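PDB 3WQC: D-threo-3-hydroxyaspartate dehydratase from Delftia, which catalyses the pyridoxal-phosphate-dependent dehydration and deamination of D-threo-3-hydroxyaspartate to oxaloacetate and ammonia, and also acts on L-threo- and L-erythro-3-hydroxyaspartate and D-serine. Local coordinates for residues V179-G184 and E200-G205; P160-I165 and V207-A212; L268-T273 and M291-D296; Y248-L253 and P370-L375. One frame throughout, in Å; residues are numbered along the deposited sequence.

Contact 1: V179-G184 and E200-G205; sequences VLTHAG and ERERAG. With PLP (pyridoxal-5'-phosphate), chain J.
Glu202, on helix 192-215, reaches across to the backbone of Ala183 where the chain runs out of strand 175-180. Strand, loop and helix form one beta-alpha unit of the alanine racemase-like TIM barrel, whose cofactor site lies at the C-terminal ends of the strands. The glutamate sets off with CG anti to its N (chi1 -177°) and stays extended, long enough to bring its carboxylate to the turn. Ala183 N donates to Glu202 OE2 over 2.8 Å; the bond is bent, 138° at the hydrogen, and arrives from above the carboxylate plane, 54° out of it. OE2 also takes a weak bond from Gly226 N, and OE1 pairs with Thr230 OG1, so both oxygens of this buried carboxylate are satisfied and its rotation is restrained. Ala183, the centre of an inverse gamma turn, is small enough to lie flush against the acid, its CB 3.4 Å from Glu202 CD. Thr181 uses its two branches differently: CG2 meets the aliphatic part of the glutamate, 3.4 Å from Glu202 CG, whereas OG1 bonds to Ile145 O and Thr147 OG1. Between Thr181 and Ala183, His182 has its CB directed away from the helix, and its ring reaches the cofactor. ND1 bonds to Gly226 O, which restrains the ring's rotation. PLP C3 lies 3.8 Å above the His182 imidazole plane, over its centre; Gly184 N lies over the opposite face, toward the rim, and His182 CE1 comes within 3.5 Å of PLP O4P.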
loop_
_atom_site.group_PDB
_atom_site.type_symbol
_atom_site.label_atom_id
_atom_site.label_comp_id
_atom_site.label_asym_id
_atom_site.label_seq_id
_atom_site.Cartn_x
_atom_site.Cartn_y
_atom_site.Cartn_z
ATOM N N VAL B 179 -3.650 -19.793 24.928
ATOM C CA VAL B 179 -2.421 -19.640 24.151
ATOM C C VAL B 179 -2.805 -19.566 22.684
ATOM O O VAL B 179 -3.843 -20.122 22.249
ATOM C CB VAL B 179 -1.416 -20.821 24.324
ATOM C CG1 VAL B 179 -0.784 -20.693 25.718
ATOM C CG2 VAL B 179 -2.092 -22.214 24.188
ATOM N N LEU B 180 -1.974 -18.893 21.866
ATOM C CA LEU B 180 -2.243 -18.874 20.447
ATOM C C LEU B 180 -0.908 -18.958 19.701
ATOM O O LEU B 180 0.142 -18.511 20.241
ATOM C CB LEU B 180 -3.018 -17.607 19.975
ATOM C CG LEU B 180 -2.228 -16.284 19.930
ATOM C CD1 LEU B 180 -3.001 -15.257 19.051
ATOM C CD2 LEU B 180 -1.967 -15.664 21.330
ATOM N N THR B 181 -0.957 -19.415 18.440
ATOM C CA THR B 181 0.231 -19.432 17.622
ATOM C C THR B 181 -0.216 -19.155 16.185
ATOM O O THR B 181 -1.398 -19.468 15.845
ATOM C CB THR B 181 1.007 -20.795 17.690
ATOM O OG1 THR B 181 2.282 -20.566 17.048
ATOM C CG2 THR B 181 0.263 -21.900 17.017
ATOM N N HIS B 182 0.695 -18.599 15.366
ATOM C CA HIS B 182 0.443 -18.426 13.953
ATOM C C HIS B 182 1.588 -18.957 13.210
ATOM O O HIS B 182 2.744 -18.384 13.287
ATOM C CB HIS B 182 0.323 -16.903 13.714
ATOM C CG HIS B 182 0.280 -16.478 12.270
ATOM N ND1 HIS B 182 -0.711 -16.873 11.341
ATOM C CD2 HIS B 182 1.166 -15.634 11.560
ATOM C CE1 HIS B 182 -0.433 -16.212 10.136
ATOM N NE2 HIS B 182 0.680 -15.531 10.259
ATOM N N ALA B 183 1.387 -20.053 12.430
ATOM C CA ALA B 183 2.553 -20.655 11.763
ATOM C C ALA B 183 2.770 -19.992 10.398
ATOM O O ALA B 183 2.498 -20.590 9.339
ATOM C CB ALA B 183 2.433 -22.175 11.677
ATOM N N GLY B 184 3.170 -18.714 10.383
ATOM C CA GLY B 184 3.304 -17.901 9.141
ATOM C C GLY B 184 4.377 -18.397 8.195
ATOM O O GLY B 184 4.404 -17.975 7.028
ATOM N N GLU B 200 0.666 -29.844 11.608
ATOM C CA GLU B 200 0.842 -30.747 12.821
ATOM C C GLU B 200 1.867 -30.132 13.824
ATOM O O GLU B 200 1.613 -30.171 15.050
ATOM C CB GLU B 200 1.256 -32.140 12.399
ATOM C CG GLU B 200 1.607 -33.033 13.594
ATOM C CD GLU B 200 0.523 -33.253 14.615
ATOM O OE1 GLU B 200 0.935 -33.666 15.741
ATOM O OE2 GLU B 200 -0.702 -32.998 14.396
ATOM N N ARG B 201 2.969 -29.549 13.350
ATOM C CA ARG B 201 3.963 -28.890 14.254
ATOM C C ARG B 201 3.276 -27.707 14.965
ATOM O O ARG B 201 3.498 -27.469 16.179
ATOM C CB ARG B 201 5.161 -28.369 13.452
ATOM C CG ARG B 201 6.268 -27.622 14.121
ATOM C CD ARG B 201 7.461 -27.375 13.106
ATOM N NE ARG B 201 8.308 -26.368 13.656
ATOM C CZ ARG B 201 9.333 -26.634 14.446
ATOM N NH1 ARG B 201 9.668 -27.909 14.700
ATOM N NH2 ARG B 201 10.066 -25.644 14.913
ATOM N N GLU B 202 2.463 -26.925 14.236
ATOM C CA GLU B 202 1.777 -25.746 14.835
ATOM C C GLU B 202 0.783 -26.229 15.933
ATOM O O GLU B 202 0.759 -25.712 17.059
ATOM C CB GLU B 202 1.020 -25.039 13.679
ATOM C CG GLU B 202 0.324 -23.768 14.153
ATOM C CD GLU B 202 -0.551 -23.074 13.089
ATOM O OE1 GLU B 202 -1.164 -23.760 12.215
ATOM O OE2 GLU B 202 -0.702 -21.810 13.178
ATOM N N ARG B 203 -0.025 -27.283 15.610
ATOM C CA ARG B 203 -0.988 -27.828 16.574
ATOM C C ARG B 203 -0.214 -28.344 17.763
ATOM O O ARG B 203 -0.559 -28.053 18.928
ATOM C CB ARG B 203 -1.814 -29.011 15.944
ATOM C CG ARG B 203 -2.897 -29.571 16.833
ATOM C CD ARG B 203 -3.201 -31.026 16.469
ATOM N NE ARG B 203 -2.029 -31.933 16.762
ATOM C CZ ARG B 203 -1.641 -32.306 18.010
ATOM N NH1 ARG B 203 -2.383 -32.048 19.100
ATOM N NH2 ARG B 203 -0.536 -33.073 18.102
ATOM N N ALA B 204 0.771 -29.203 17.497
ATOM C CA ALA B 204 1.515 -29.892 18.614
ATOM C C ALA B 204 2.204 -28.888 19.518
ATOM O O ALA B 204 2.157 -29.012 20.760
ATOM C CB ALA B 204 2.550 -30.881 18.043
ATOM N N GLY B 205 2.790 -27.833 18.940
ATOM C CA GLY B 205 3.516 -26.863 19.757
ATOM C C GLY B 205 2.539 -26.008 20.574
ATOM O O GLY B 205 2.832 -25.730 21.752
HETATM N N1 PLP J . -3.296 -15.160 13.041
HETATM C C2 PLP J . -2.469 -14.099 13.131
HETATM C C2A PLP J . -1.799 -13.751 14.441
HETATM C C3 PLP J . -2.248 -13.289 11.957
HETATM O O3 PLP J . -1.455 -12.233 12.054
HETATM C C4 PLP J . -2.905 -13.676 10.736
HETATM C C4A PLP J . -2.724 -12.860 9.581
HETATM C C5 PLP J . -3.763 -14.816 10.738
HETATM C C6 PLP J . -3.872 -15.578 11.910
HETATM C C5A PLP J . -4.470 -15.265 9.483
HETATM O O4P PLP J . -3.446 -15.770 8.507
HETATM P P PLP J . -3.913 -15.918 6.982
HETATM O O1P PLP J . -5.203 -16.642 7.080
HETATM O O2P PLP J . -2.832 -16.747 6.382
HETATM O O3P PLP J . -4.110 -14.582 6.393
#

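Contact 2: P160-I165 and V207-A212; sequences PLLLAI and VQAAEA
Leu162 and Ala209 make the central apolar contact between helices 159-171 and 192-215. A single branch of the leucine does the work: Leu162 CD1 lies 3.8 Å from Ala209 CA, almost on the backbone itself, and 3.9 Å from Ala209 CB. One turn further on, Ala212 offers its methyl to the same branch, with Leu162 CD1 and Ala212 CB 4.1 Å apart. Alanine suits both positions, since its short side chain lets the leucine come down onto the helix surface between them. The torsion at Leu162 places CG anti to the carbonyl carbon (chi1 -80°), projecting the branch from its own helix toward the other. These are successive outer helices of the TIM barrel, joined through strand 175-180, and the short segments cross at -59° with their axes 10.2 Å apart at closest approach. Beneath them lies the barrel wall, where Leu162 also touches Ile143 and Ile145, and Ala209 touches Ile145. A second kind of contact sets a methyl against a backbone oxygen: Leu163 CD1 stands 3.9 Å from Ala212 O, a van der Waals touch. Leu163 is partly exposed; its CB points neither at nor away from the partner helix, yet the end of the chain swings nearer, and it also packs on Ala216 in the loop beyond.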
loop_
_atom_site.group_PDB
_atom_site.type_symbol
_atom_site.label_atom_id
_atom_site.label_comp_id
_atom_site.label_asym_id
_atom_site.label_seq_id
_atom_site.Cartn_x
_atom_site.Cartn_y
_atom_site.Cartn_z
ATOM N N PRO B 160 10.053 -22.545 31.477
ATOM C CA PRO B 160 10.285 -21.542 32.538
ATOM C C PRO B 160 9.671 -20.159 32.164
ATOM O O PRO B 160 9.086 -19.482 33.040
ATOM C CB PRO B 160 11.810 -21.524 32.649
ATOM C CG PRO B 160 12.248 -22.917 32.258
ATOM C CD PRO B 160 11.310 -23.192 31.051
ATOM N N LEU B 161 9.839 -19.755 30.913
ATOM C CA LEU B 161 9.332 -18.404 30.530
ATOM C C LEU B 161 7.804 -18.463 30.422
ATOM O O LEU B 161 7.116 -17.514 30.845
ATOM C CB LEU B 161 9.909 -17.906 29.222
ATOM C CG LEU B 161 9.379 -16.592 28.639
ATOM C CD1 LEU B 161 9.663 -15.498 29.667
ATOM C CD2 LEU B 161 10.089 -16.276 27.312
ATOM N N LEU B 162 7.239 -19.555 29.883
ATOM C CA LEU B 162 5.739 -19.726 29.831
ATOM C C LEU B 162 5.189 -19.570 31.243
ATOM O O LEU B 162 4.174 -18.870 31.455
ATOM C CB LEU B 162 5.279 -21.127 29.352
ATOM C CG LEU B 162 5.278 -21.388 27.961
ATOM C CD1 LEU B 162 4.930 -22.890 27.758
ATOM C CD2 LEU B 162 4.143 -20.526 27.306
ATOM N N LEU B 163 5.775 -20.317 32.215
ATOM C CA LEU B 163 5.214 -20.235 33.570
ATOM C C LEU B 163 5.360 -18.831 34.161
ATOM O O LEU B 163 4.519 -18.374 34.952
ATOM C CB LEU B 163 5.828 -21.301 34.494
ATOM C CG LEU B 163 5.209 -22.685 34.339
ATOM C CD1 LEU B 163 4.520 -23.094 33.085
ATOM C CD2 LEU B 163 5.951 -23.729 35.142
ATOM N N ALA B 164 6.566 -18.223 33.908
ATOM C CA ALA B 164 6.786 -16.904 34.496
ATOM C C ALA B 164 5.735 -15.884 33.985
ATOM O O ALA B 164 5.154 -15.110 34.735
ATOM C CB ALA B 164 8.197 -16.393 34.109
ATOM N N ILE B 165 5.440 -15.970 32.672
ATOM C CA ILE B 165 4.414 -15.061 32.124
ATOM C C ILE B 165 3.028 -15.456 32.630
ATOM O O ILE B 165 2.244 -14.557 33.051
ATOM C CB ILE B 165 4.460 -15.157 30.579
ATOM C CG1 ILE B 165 5.806 -14.608 30.071
ATOM C CG2 ILE B 165 3.270 -14.398 29.954
ATOM C CD1 ILE B 165 6.023 -14.978 28.581
ATOM N N VAL B 207 -0.519 -26.847 21.627
ATOM C CA VAL B 207 -1.080 -27.705 22.668
ATOM C C VAL B 207 0.014 -28.033 23.712
ATOM O O VAL B 207 -0.330 -28.017 24.916
ATOM C CB VAL B 207 -1.643 -28.980 21.970
ATOM C CG1 VAL B 207 -2.026 -30.008 23.060
ATOM C CG2 VAL B 207 -2.919 -28.629 21.161
ATOM N N GLN B 208 1.264 -28.221 23.291
ATOM C CA GLN B 208 2.341 -28.448 24.279
ATOM C C GLN B 208 2.424 -27.289 25.263
ATOM O O GLN B 208 2.542 -27.492 26.492
ATOM C CB GLN B 208 3.698 -28.592 23.554
ATOM C CG GLN B 208 4.954 -28.710 24.422
ATOM C CD GLN B 208 6.249 -28.746 23.613
ATOM O OE1 GLN B 208 6.198 -28.571 22.378
ATOM N NE2 GLN B 208 7.362 -28.688 24.264
ATOM N N ALA B 209 2.348 -26.048 24.733
ATOM C CA ALA B 209 2.444 -24.884 25.658
ATOM C C ALA B 209 1.252 -24.898 26.609
ATOM O O ALA B 209 1.408 -24.614 27.817
ATOM C CB ALA B 209 2.456 -23.594 24.831
ATOM N N ALA B 210 0.025 -25.170 26.071
ATOM C CA ALA B 210 -1.193 -25.144 26.944
ATOM C C ALA B 210 -0.993 -26.233 28.043
ATOM O O ALA B 210 -1.339 -25.977 29.208
ATOM C CB ALA B 210 -2.430 -25.427 26.130
ATOM N N GLU B 211 -0.514 -27.399 27.599
ATOM C CA GLU B 211 -0.384 -28.499 28.591
ATOM C C GLU B 211 0.648 -28.185 29.679
ATOM O O GLU B 211 0.510 -28.607 30.847
ATOM C CB GLU B 211 -0.048 -29.805 27.907
ATOM C CG GLU B 211 -1.262 -30.278 27.142
ATOM C CD GLU B 211 -0.986 -31.514 26.296
ATOM O OE1 GLU B 211 -1.937 -32.122 25.713
ATOM O OE2 GLU B 211 0.185 -31.946 26.178
ATOM N N ALA B 212 1.700 -27.446 29.317
ATOM C CA ALA B 212 2.736 -27.032 30.324
ATOM C C ALA B 212 2.086 -26.050 31.324
ATOM O O ALA B 212 2.274 -26.188 32.538
ATOM C CB ALA B 212 3.942 -26.419 29.622
#

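Contact 3: L268-T273 and M291-D296; sequences LSVLAT and MAMSRD
Met293 lays its thioether against Val270, joining the end of helix 290-293 to strand 268-278. Its CB leaves the helix alongside the strand, and CG, anti to the carbonyl carbon, makes no close approach to the valine. The chain then bends at chi2 (-46°) and again at chi3 (-59°), which curls the end back to the strand. SD meets the fork of the valine, 3.7 Å from both Val270 CB and Val270 CG2; at the tip, Met293 CE is 3.9 Å from Val270 CG2. A flexible, polarisable methionine can mould itself to such a branched partner. The other valine methyl is shared, Val270 CG1 lying 4.0 Å from Met293 SD and 4.2 Å from Ala292 CB. Just past the helix, Ser294 takes positive phi and forms an ST turn, its OG donating to Met293 O at 2.7 Å and accepting from Asp296 N at 3.0 Å. The turn probably helps place Asp296, whose OD2 bonds to ND1 of the magnesium ligand His361, a second-shell link, and forms a salt bridge with Arg295 of the second subunit. Val270 sits mid-sheet, its strand flanked by strands 22-26 and 354-358; Met293 also covers Ile357 of the latter, while Thr365 of helix 362-366 packs on Val270 and hydrogen-bonds through OG1 to Met293 O.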
loop_
_atom_site.group_PDB
_atom_site.type_symbol
_atom_site.label_atom_id
_atom_site.label_comp_id
_atom_site.label_asym_id
_atom_site.label_seq_id
_atom_site.Cartn_x
_atom_site.Cartn_y
_atom_site.Cartn_z
ATOM N N LEU B 268 -11.103 -11.553 -5.230
ATOM C CA LEU B 268 -10.800 -10.104 -5.284
ATOM C C LEU B 268 -9.992 -9.870 -6.582
ATOM O O LEU B 268 -9.014 -10.607 -6.888
ATOM C CB LEU B 268 -9.889 -9.733 -4.096
ATOM C CG LEU B 268 -9.422 -8.275 -4.050
ATOM C CD1 LEU B 268 -10.626 -7.305 -3.975
ATOM C CD2 LEU B 268 -8.406 -8.099 -2.895
ATOM N N SER B 269 -10.417 -8.876 -7.368
ATOM C CA SER B 269 -9.653 -8.504 -8.528
ATOM C C SER B 269 -9.689 -6.965 -8.616
ATOM O O SER B 269 -10.598 -6.328 -8.018
ATOM C CB SER B 269 -10.206 -9.123 -9.873
ATOM O OG SER B 269 -11.537 -8.678 -10.105
ATOM N N VAL B 270 -8.756 -6.391 -9.360
ATOM C CA VAL B 270 -8.732 -4.917 -9.501
ATOM C C VAL B 270 -9.177 -4.658 -10.953
ATOM O O VAL B 270 -8.497 -5.058 -11.920
ATOM C CB VAL B 270 -7.353 -4.330 -9.240
ATOM C CG1 VAL B 270 -7.280 -2.854 -9.607
ATOM C CG2 VAL B 270 -6.982 -4.578 -7.756
ATOM N N LEU B 271 -10.235 -3.914 -11.090
ATOM C CA LEU B 271 -10.769 -3.473 -12.399
ATOM C C LEU B 271 -9.876 -2.348 -12.901
ATOM O O LEU B 271 -9.604 -1.432 -12.145
ATOM C CB LEU B 271 -12.198 -2.954 -12.149
ATOM C CG LEU B 271 -13.018 -2.602 -13.442
ATOM C CD1 LEU B 271 -13.327 -3.873 -14.250
ATOM C CD2 LEU B 271 -14.284 -1.870 -12.981
ATOM N N ALA B 272 -9.401 -2.419 -14.175
ATOM C CA ALA B 272 -8.454 -1.465 -14.695
ATOM C C ALA B 272 -8.857 -1.135 -16.103
ATOM O O ALA B 272 -9.475 -1.974 -16.754
ATOM C CB ALA B 272 -7.023 -2.066 -14.681
ATOM N N THR B 273 -8.457 0.018 -16.574
ATOM C CA THR B 273 -8.650 0.402 -17.972
ATOM C C THR B 273 -7.334 0.501 -18.710
ATOM O O THR B 273 -6.325 1.054 -18.151
ATOM C CB THR B 273 -9.340 1.821 -18.026
ATOM O OG1 THR B 273 -10.630 1.712 -17.423
ATOM C CG2 THR B 273 -9.589 2.297 -19.453
ATOM N N MET B 291 -0.119 1.792 -6.803
ATOM C CA MET B 291 -1.047 2.375 -5.806
ATOM C C MET B 291 -2.353 1.556 -5.774
ATOM O O MET B 291 -2.972 1.473 -4.723
ATOM C CB MET B 291 -1.354 3.839 -6.139
ATOM C CG MET B 291 -2.143 4.598 -5.025
ATOM S SD MET B 291 -1.220 4.680 -3.450
ATOM C CE MET B 291 -0.034 5.973 -3.888
ATOM N N ALA B 292 -2.780 0.940 -6.883
ATOM C CA ALA B 292 -3.950 0.052 -6.869
ATOM C C ALA B 292 -3.554 -1.339 -6.409
ATOM O O ALA B 292 -4.270 -1.967 -5.589
ATOM C CB ALA B 292 -4.550 -0.025 -8.265
ATOM N N MET B 293 -2.468 -1.920 -6.957
ATOM C CA MET B 293 -2.178 -3.325 -6.670
ATOM C C MET B 293 -1.453 -3.495 -5.307
ATOM O O MET B 293 -1.482 -4.652 -4.771
ATOM C CB MET B 293 -1.283 -3.952 -7.736
ATOM C CG MET B 293 -1.896 -3.931 -9.146
ATOM S SD MET B 293 -3.637 -4.466 -9.262
ATOM C CE MET B 293 -3.511 -6.180 -8.589
ATOM N N SER B 294 -0.850 -2.409 -4.812
ATOM C CA SER B 294 0.161 -2.457 -3.783
ATOM C C SER B 294 1.519 -2.893 -4.376
ATOM O O SER B 294 1.570 -3.496 -5.491
ATOM C CB SER B 294 -0.125 -3.312 -2.525
ATOM O OG SER B 294 0.272 -4.679 -2.743
ATOM N N ARG B 295 2.575 -2.606 -3.608
ATOM C CA ARG B 295 3.899 -3.061 -4.031
ATOM C C ARG B 295 4.147 -4.576 -3.718
ATOM O O ARG B 295 5.284 -5.032 -3.953
ATOM C CB ARG B 295 5.034 -2.229 -3.341
ATOM C CG ARG B 295 5.265 -0.909 -4.085
ATOM C CD ARG B 295 5.957 -1.147 -5.421
ATOM N NE ARG B 295 6.804 -0.012 -5.712
ATOM C CZ ARG B 295 7.350 0.224 -6.889
ATOM N NH1 ARG B 295 7.075 -0.595 -7.939
ATOM N NH2 ARG B 295 8.196 1.285 -7.010
ATOM N N ASP B 296 3.172 -5.320 -3.181
ATOM C CA ASP B 296 3.439 -6.706 -2.825
ATOM C C ASP B 296 3.857 -7.525 -4.063
ATOM O O ASP B 296 3.169 -7.540 -5.095
ATOM C CB ASP B 296 2.216 -7.312 -2.152
ATOM C CG ASP B 296 2.559 -8.580 -1.382
ATOM O OD1 ASP B 296 2.843 -9.602 -2.035
ATOM O OD2 ASP B 296 2.536 -8.480 -0.118
#

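Contact 4: Y248-L253 and P370-L375; sequences YVFFDL and PAYQAL
Phe250 and Tyr372 meet from opposite directions, a loop of the barrel supplying the first and strand 371-375 of the C-terminal beta domain the second. The tight part is a single offset edge-to-face pair, with centroids 5.5 Å apart and planes at 62°. Contact is closest at the hydroxyl end of the tyrosine: Tyr372 OH lies at the edge of the Phe250 ring, near its plane and 3.7 Å from Phe250 CE2, which is also 4.0 Å from Tyr372 CZ. Both residues put CG anti to the carbonyl carbon (chi1 -56° for Phe250), and their long side chains span a gap that the backbones leave wide, since the nearest CA atoms, of Phe250 and Ala374, are 11.9 Å apart. Behind the phenylalanine, Val249 CG1 lies 3.9 Å above the Phe250 ring, over its centre. Tyrosine suits its place because the ring packs in the interior while OH finds Arg386 NH2. Away from this pair the segments do not touch: Pro370 and Gln373 are partly exposed, the proline packing on His388 of the second subunit and the glutamine bonding to Thr383. On the loop side, Asp252 is the N-cap of helix 253-258 and also holds Ala362 N. Both aromatic side chains touch Ile25 of strand 22-26, which pairs in parallel with strand 371-375; Val249 and Phe251 pack on helix 27-44.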
loop_
_atom_site.group_PDB
_atom_site.type_symbol
_atom_site.label_atom_id
_atom_site.label_comp_id
_atom_site.label_asym_id
_atom_site.label_seq_id
_atom_site.Cartn_x
_atom_site.Cartn_y
_atom_site.Cartn_z
ATOM N N TYR B 248 -8.135 -16.436 3.275
ATOM C CA TYR B 248 -9.015 -17.378 2.546
ATOM C C TYR B 248 -10.307 -16.726 2.059
ATOM O O TYR B 248 -10.935 -17.265 1.129
ATOM C CB TYR B 248 -9.355 -18.594 3.470
ATOM C CG TYR B 248 -10.475 -18.223 4.423
ATOM C CD1 TYR B 248 -10.243 -17.540 5.635
ATOM C CD2 TYR B 248 -11.835 -18.541 4.119
ATOM C CE1 TYR B 248 -11.274 -17.143 6.469
ATOM C CE2 TYR B 248 -12.854 -18.113 4.925
ATOM C CZ TYR B 248 -12.609 -17.486 6.122
ATOM O OH TYR B 248 -13.631 -17.100 6.952
ATOM N N VAL B 249 -10.817 -15.700 2.710
ATOM C CA VAL B 249 -12.087 -15.137 2.340
ATOM C C VAL B 249 -12.060 -14.731 0.861
ATOM O O VAL B 249 -13.107 -14.907 0.131
ATOM C CB VAL B 249 -12.536 -13.991 3.317
ATOM C CG1 VAL B 249 -11.650 -12.716 3.206
ATOM C CG2 VAL B 249 -14.016 -13.600 3.111
ATOM N N PHE B 250 -10.899 -14.209 0.424
ATOM C CA PHE B 250 -10.725 -13.876 -0.999
ATOM C C PHE B 250 -9.788 -14.767 -1.760
ATOM O O PHE B 250 -9.914 -14.906 -3.004
ATOM C CB PHE B 250 -10.219 -12.398 -1.163
ATOM C CG PHE B 250 -11.131 -11.375 -0.497
ATOM C CD1 PHE B 250 -12.568 -11.498 -0.506
ATOM C CD2 PHE B 250 -10.559 -10.236 0.076
ATOM C CE1 PHE B 250 -13.390 -10.501 0.081
ATOM C CE2 PHE B 250 -11.384 -9.238 0.624
ATOM C CZ PHE B 250 -12.776 -9.379 0.660
ATOM N N PHE B 251 -8.757 -15.313 -1.098
ATOM C CA PHE B 251 -7.609 -15.902 -1.731
ATOM C C PHE B 251 -6.849 -14.905 -2.629
ATOM O O PHE B 251 -7.264 -13.729 -2.724
ATOM C CB PHE B 251 -7.922 -17.251 -2.502
ATOM C CG PHE B 251 -8.288 -18.380 -1.569
ATOM C CD1 PHE B 251 -7.321 -18.863 -0.660
ATOM C CD2 PHE B 251 -9.544 -18.988 -1.636
ATOM C CE1 PHE B 251 -7.596 -20.000 0.137
ATOM C CE2 PHE B 251 -9.838 -20.108 -0.807
ATOM C CZ PHE B 251 -8.845 -20.598 0.052
ATOM N N ASP B 252 -5.751 -15.365 -3.209
ATOM C CA ASP B 252 -4.869 -14.549 -4.017
ATOM C C ASP B 252 -3.873 -15.420 -4.703
ATOM O O ASP B 252 -3.956 -16.685 -4.583
ATOM C CB ASP B 252 -4.240 -13.399 -3.183
ATOM C CG ASP B 252 -3.382 -13.921 -2.019
ATOM O OD1 ASP B 252 -2.833 -15.052 -2.178
ATOM O OD2 ASP B 252 -3.257 -13.233 -0.980
ATOM N N LEU B 253 -2.966 -14.835 -5.496
ATOM C CA LEU B 253 -2.056 -15.667 -6.270
ATOM C C LEU B 253 -0.936 -16.303 -5.437
ATOM O O LEU B 253 -0.457 -17.396 -5.751
ATOM C CB LEU B 253 -1.398 -14.862 -7.391
ATOM C CG LEU B 253 -2.470 -14.375 -8.441
ATOM C CD1 LEU B 253 -1.778 -13.322 -9.321
ATOM C CD2 LEU B 253 -2.951 -15.577 -9.259
ATOM N N PRO B 370 -10.360 2.641 -0.378
ATOM C CA PRO B 370 -11.296 3.042 0.671
ATOM C C PRO B 370 -12.460 2.046 0.766
ATOM O O PRO B 370 -13.085 1.992 1.830
ATOM C CB PRO B 370 -11.826 4.406 0.199
ATOM C CG PRO B 370 -10.707 4.953 -0.688
ATOM C CD PRO B 370 -10.089 3.749 -1.368
ATOM N N ALA B 371 -12.789 1.317 -0.290
ATOM C CA ALA B 371 -13.992 0.496 -0.280
ATOM C C ALA B 371 -13.815 -0.533 -1.367
ATOM O O ALA B 371 -13.083 -0.307 -2.372
ATOM C CB ALA B 371 -15.307 1.296 -0.568
ATOM N N TYR B 372 -14.567 -1.619 -1.240
ATOM C CA TYR B 372 -14.685 -2.627 -2.294
ATOM C C TYR B 372 -15.990 -2.353 -3.066
ATOM O O TYR B 372 -16.910 -1.728 -2.574
ATOM C CB TYR B 372 -14.851 -4.031 -1.675
ATOM C CG TYR B 372 -13.650 -4.448 -0.875
ATOM C CD1 TYR B 372 -12.506 -4.979 -1.500
ATOM C CD2 TYR B 372 -13.640 -4.348 0.522
ATOM C CE1 TYR B 372 -11.367 -5.405 -0.787
ATOM C CE2 TYR B 372 -12.530 -4.768 1.284
ATOM C CZ TYR B 372 -11.428 -5.265 0.639
ATOM O OH TYR B 372 -10.327 -5.729 1.338
ATOM N N GLN B 373 -16.014 -2.885 -4.289
ATOM C CA GLN B 373 -17.280 -2.917 -5.062
ATOM C C GLN B 373 -17.732 -4.385 -5.045
ATOM O O GLN B 373 -17.023 -5.240 -5.683
ATOM C CB GLN B 373 -16.954 -2.405 -6.501
ATOM C CG GLN B 373 -16.622 -0.882 -6.413
ATOM C CD GLN B 373 -17.875 -0.124 -5.914
ATOM O OE1 GLN B 373 -19.015 -0.518 -6.181
ATOM N NE2 GLN B 373 -17.679 0.920 -5.216
ATOM N N ALA B 374 -18.789 -4.698 -4.271
ATOM C CA ALA B 374 -19.248 -6.105 -4.100
ATOM C C ALA B 374 -20.168 -6.468 -5.273
ATOM O O ALA B 374 -21.189 -5.820 -5.458
ATOM C CB ALA B 374 -20.040 -6.215 -2.814
ATOM N N LEU B 375 -19.683 -7.356 -6.121
ATOM C CA LEU B 375 -20.324 -7.708 -7.396
ATOM C C LEU B 375 -21.297 -8.861 -7.206
ATOM O O LEU B 375 -20.851 -9.994 -6.888
ATOM C CB LEU B 375 -19.262 -8.069 -8.430
ATOM C CG LEU B 375 -19.738 -8.583 -9.804
ATOM C CD1 LEU B 375 -20.448 -7.444 -10.572
ATOM C CD2 LEU B 375 -18.523 -9.093 -10.593
#

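In the fold
Contacts 1 and 2 belong to the barrel and share helix 192-215, one on its active-site flank, the other further along on a partly exposed face; they meet where Val179 CG2 packs 3.8 Å from Ala210 CB. Contacts 3 and 4 are both buried in or against the C-terminal beta domain and touch through Leu268, whose CD1 lies 3.8 Å from Tyr372 CE1. Chemistry follows place: beside the cofactor, contact 1 relies on a buried carboxylate, whereas contact 2 is leucine on alanine, contact 3 sulfur on valine, and contact 4 a pair of rings. Of the four, only contact 4 joins the barrel to the beta domain; contacts 1 and 3 lie on opposite sides of the chain's centre.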